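Side-chain contact in endoglucanase (Uncultured bacterium, PDB 3X17), which hydrolyses internal beta-1,4-glucosidic bonds of cellulose as a family 9 glycoside hydrolase, its catalytic barrel preceded by an N-terminal Ig-like domain: residues A276-A279 and A280-M284. Sequence-based numbering, arbitrary orientation.
Sequences AKAA and AAWAM
The carbonyl oxygen of A276 accepts the shortest backbone bond here, from A280 N at 2.8 Å, within helix 272-288 of the (alpha/alpha)6 barrel. The same i to i+4 pattern runs on: A281 N donates to K277 O, W282 N to A278 O at 2.9 Å and A283 N to A279 O. Between side chains, the contact is the indole of W282 lying back over A278, one turn earlier. CB of A278 sits over one face of the six-membered ring, a CH-pi contact 3.8 Å from the centroid and 17° off the ring normal; its nearest ring atoms are W282 CZ3 and CH2. CG of W282 is anti to the carbonyl carbon, beside the backbone N (chi1 -75°), which directs the ring toward the preceding turn; chi2 (-34°) then sets its face against A278 CB. F234 stacks on the indole, and L230 and L233 of helix 221-235 and A303 and A304 of helix 294-312 also touch W282, wedging it between neighbouring barrel helices. With an alanine at W282, the methyl of A278 is likely to lose its aromatic cover and F234 its stacking mate, leaving a gap between these helices. K277 NZ forms a salt bridge with D339, a ligand of a bound calcium ion, and a hydrogen bond with Q273 OE1. Beneath the indole, the carbonyl carbon of A278 lies 3.4 Å from the ring plane, offset toward the rim.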
ATOM      1  N   ALA A 276      11.694   6.208 -15.699  1.00 30.72           N
ATOM      2  CA  ALA A 276      12.658   5.894 -14.627  1.00 31.67           C
ATOM      3  C   ALA A 276      12.046   4.930 -13.581  1.00 30.23           C
ATOM      4  O   ALA A 276      12.681   3.950 -13.194  1.00 32.82           O
ATOM      5  CB  ALA A 276      13.119   7.208 -13.946  1.00 29.78           C
ATOM      6  N   LYS A 277      10.803   5.169 -13.170  1.00 28.75           N
ATOM      7  CA  LYS A 277      10.105   4.209 -12.307  1.00 29.80           C
ATOM      8  C   LYS A 277      10.071   2.805 -12.912  1.00 31.15           C
ATOM      9  O   LYS A 277      10.369   1.827 -12.235  1.00 29.29           O
ATOM     10  CB  LYS A 277       8.677   4.638 -12.001  1.00 30.35           C
ATOM     11  CG  LYS A 277       8.534   5.719 -10.937  1.00 29.97           C
ATOM     12  CD  LYS A 277       7.086   6.212 -10.919  1.00 26.29           C
ATOM     13  CE  LYS A 277       6.766   7.083  -9.711  1.00 24.53           C
ATOM     14  NZ  LYS A 277       7.103   8.513 -10.019  1.00 31.89           N
ATOM     15  N   ALA A 278       9.815   2.704 -14.215  1.00 29.84           N
ATOM     16  CA  ALA A 278       9.714   1.383 -14.807  1.00 30.27           C
ATOM     17  C   ALA A 278      11.104   0.774 -14.876  1.00 30.52           C
ATOM     18  O   ALA A 278      11.278  -0.403 -14.611  1.00 31.76           O
ATOM     19  CB  ALA A 278       9.085   1.468 -16.195  1.00 30.46           C
ATOM     20  N   ALA A 279      12.103   1.591 -15.201  1.00 30.56           N
ATOM     21  CA  ALA A 279      13.489   1.140 -15.129  1.00 30.76           C
ATOM     22  C   ALA A 279      13.799   0.547 -13.772  1.00 28.96           C
ATOM     23  O   ALA A 279      14.382  -0.518 -13.687  1.00 30.62           O
ATOM     24  CB  ALA A 279      14.505   2.292 -15.471  1.00 28.70           C
ATOM     25  N   ALA A 280      13.431   1.251 -12.711  1.00 30.27           N
ATOM     26  CA  ALA A 280      13.781   0.812 -11.360  1.00 30.86           C
ATOM     27  C   ALA A 280      13.098  -0.531 -11.051  1.00 31.43           C
ATOM     28  O   ALA A 280      13.737  -1.490 -10.604  1.00 32.12           O
ATOM     29  CB  ALA A 280      13.402   1.891 -10.315  1.00 29.07           C
ATOM     30  N   ALA A 281      11.821  -0.629 -11.368  1.00 30.65           N
ATOM     31  CA  ALA A 281      11.068  -1.830 -11.009  1.00 31.42           C
ATOM     32  C   ALA A 281      11.573  -3.026 -11.784  1.00 30.33           C
ATOM     33  O   ALA A 281      11.779  -4.099 -11.207  1.00 30.18           O
ATOM     34  CB  ALA A 281       9.580  -1.628 -11.231  1.00 32.10           C
ATOM     35  N   TRP A 282      11.827  -2.825 -13.074  1.00 29.94           N
ATOM     36  CA  TRP A 282      12.394  -3.866 -13.924  1.00 31.01           C
ATOM     37  C   TRP A 282      13.782  -4.311 -13.435  1.00 31.00           C
ATOM     38  O   TRP A 282      14.127  -5.482 -13.553  1.00 31.71           O
ATOM     39  CB  TRP A 282      12.559  -3.381 -15.359  1.00 31.00           C
ATOM     40  CG  TRP A 282      11.300  -3.293 -16.135  1.00 33.73           C
ATOM     41  CD1 TRP A 282      10.201  -4.113 -16.037  1.00 29.13           C
ATOM     42  CD2 TRP A 282      10.998  -2.334 -17.157  1.00 29.75           C
ATOM     43  NE1 TRP A 282       9.217  -3.683 -16.899  1.00 33.70           N
ATOM     44  CE2 TRP A 282       9.699  -2.631 -17.638  1.00 29.88           C
ATOM     45  CE3 TRP A 282      11.678  -1.227 -17.679  1.00 27.39           C
ATOM     46  CZ2 TRP A 282       9.080  -1.872 -18.632  1.00 32.10           C
ATOM     47  CZ3 TRP A 282      11.045  -0.455 -18.664  1.00 28.44           C
ATOM     48  CH2 TRP A 282       9.782  -0.795 -19.143  1.00 27.57           C
ATOM     49  N   ALA A 283      14.639  -3.360 -13.088  1.00 30.22           N
ATOM     50  CA  ALA A 283      15.979  -3.726 -12.585  1.00 30.36           C
ATOM     51  C   ALA A 283      15.888  -4.500 -11.267  1.00 28.50           C
ATOM     52  O   ALA A 283      16.646  -5.438 -11.038  1.00 29.40           O
ATOM     53  CB  ALA A 283      16.857  -2.508 -12.421  1.00 28.36           C
ATOM     54  N   MET A 284      14.988  -4.085 -10.375  1.00 30.69           N
ATOM     55  CA  MET A 284      14.649  -4.928  -9.229  1.00 31.83           C
ATOM     56  C   MET A 284      14.238  -6.353  -9.610  1.00 31.77           C
ATOM     57  O   MET A 284      14.598  -7.295  -8.937  1.00 31.41           O
ATOM     58  CB  MET A 284      13.569  -4.280  -8.365  1.00 29.31           C
ATOM     59  CG  MET A 284      14.091  -3.133  -7.542  1.00 35.82           C
ATOM     60  SD  MET A 284      12.735  -2.225  -6.783  1.00 35.73           S
ATOM     61  CE  MET A 284      12.412  -3.294  -5.374  1.00 33.65           C
TER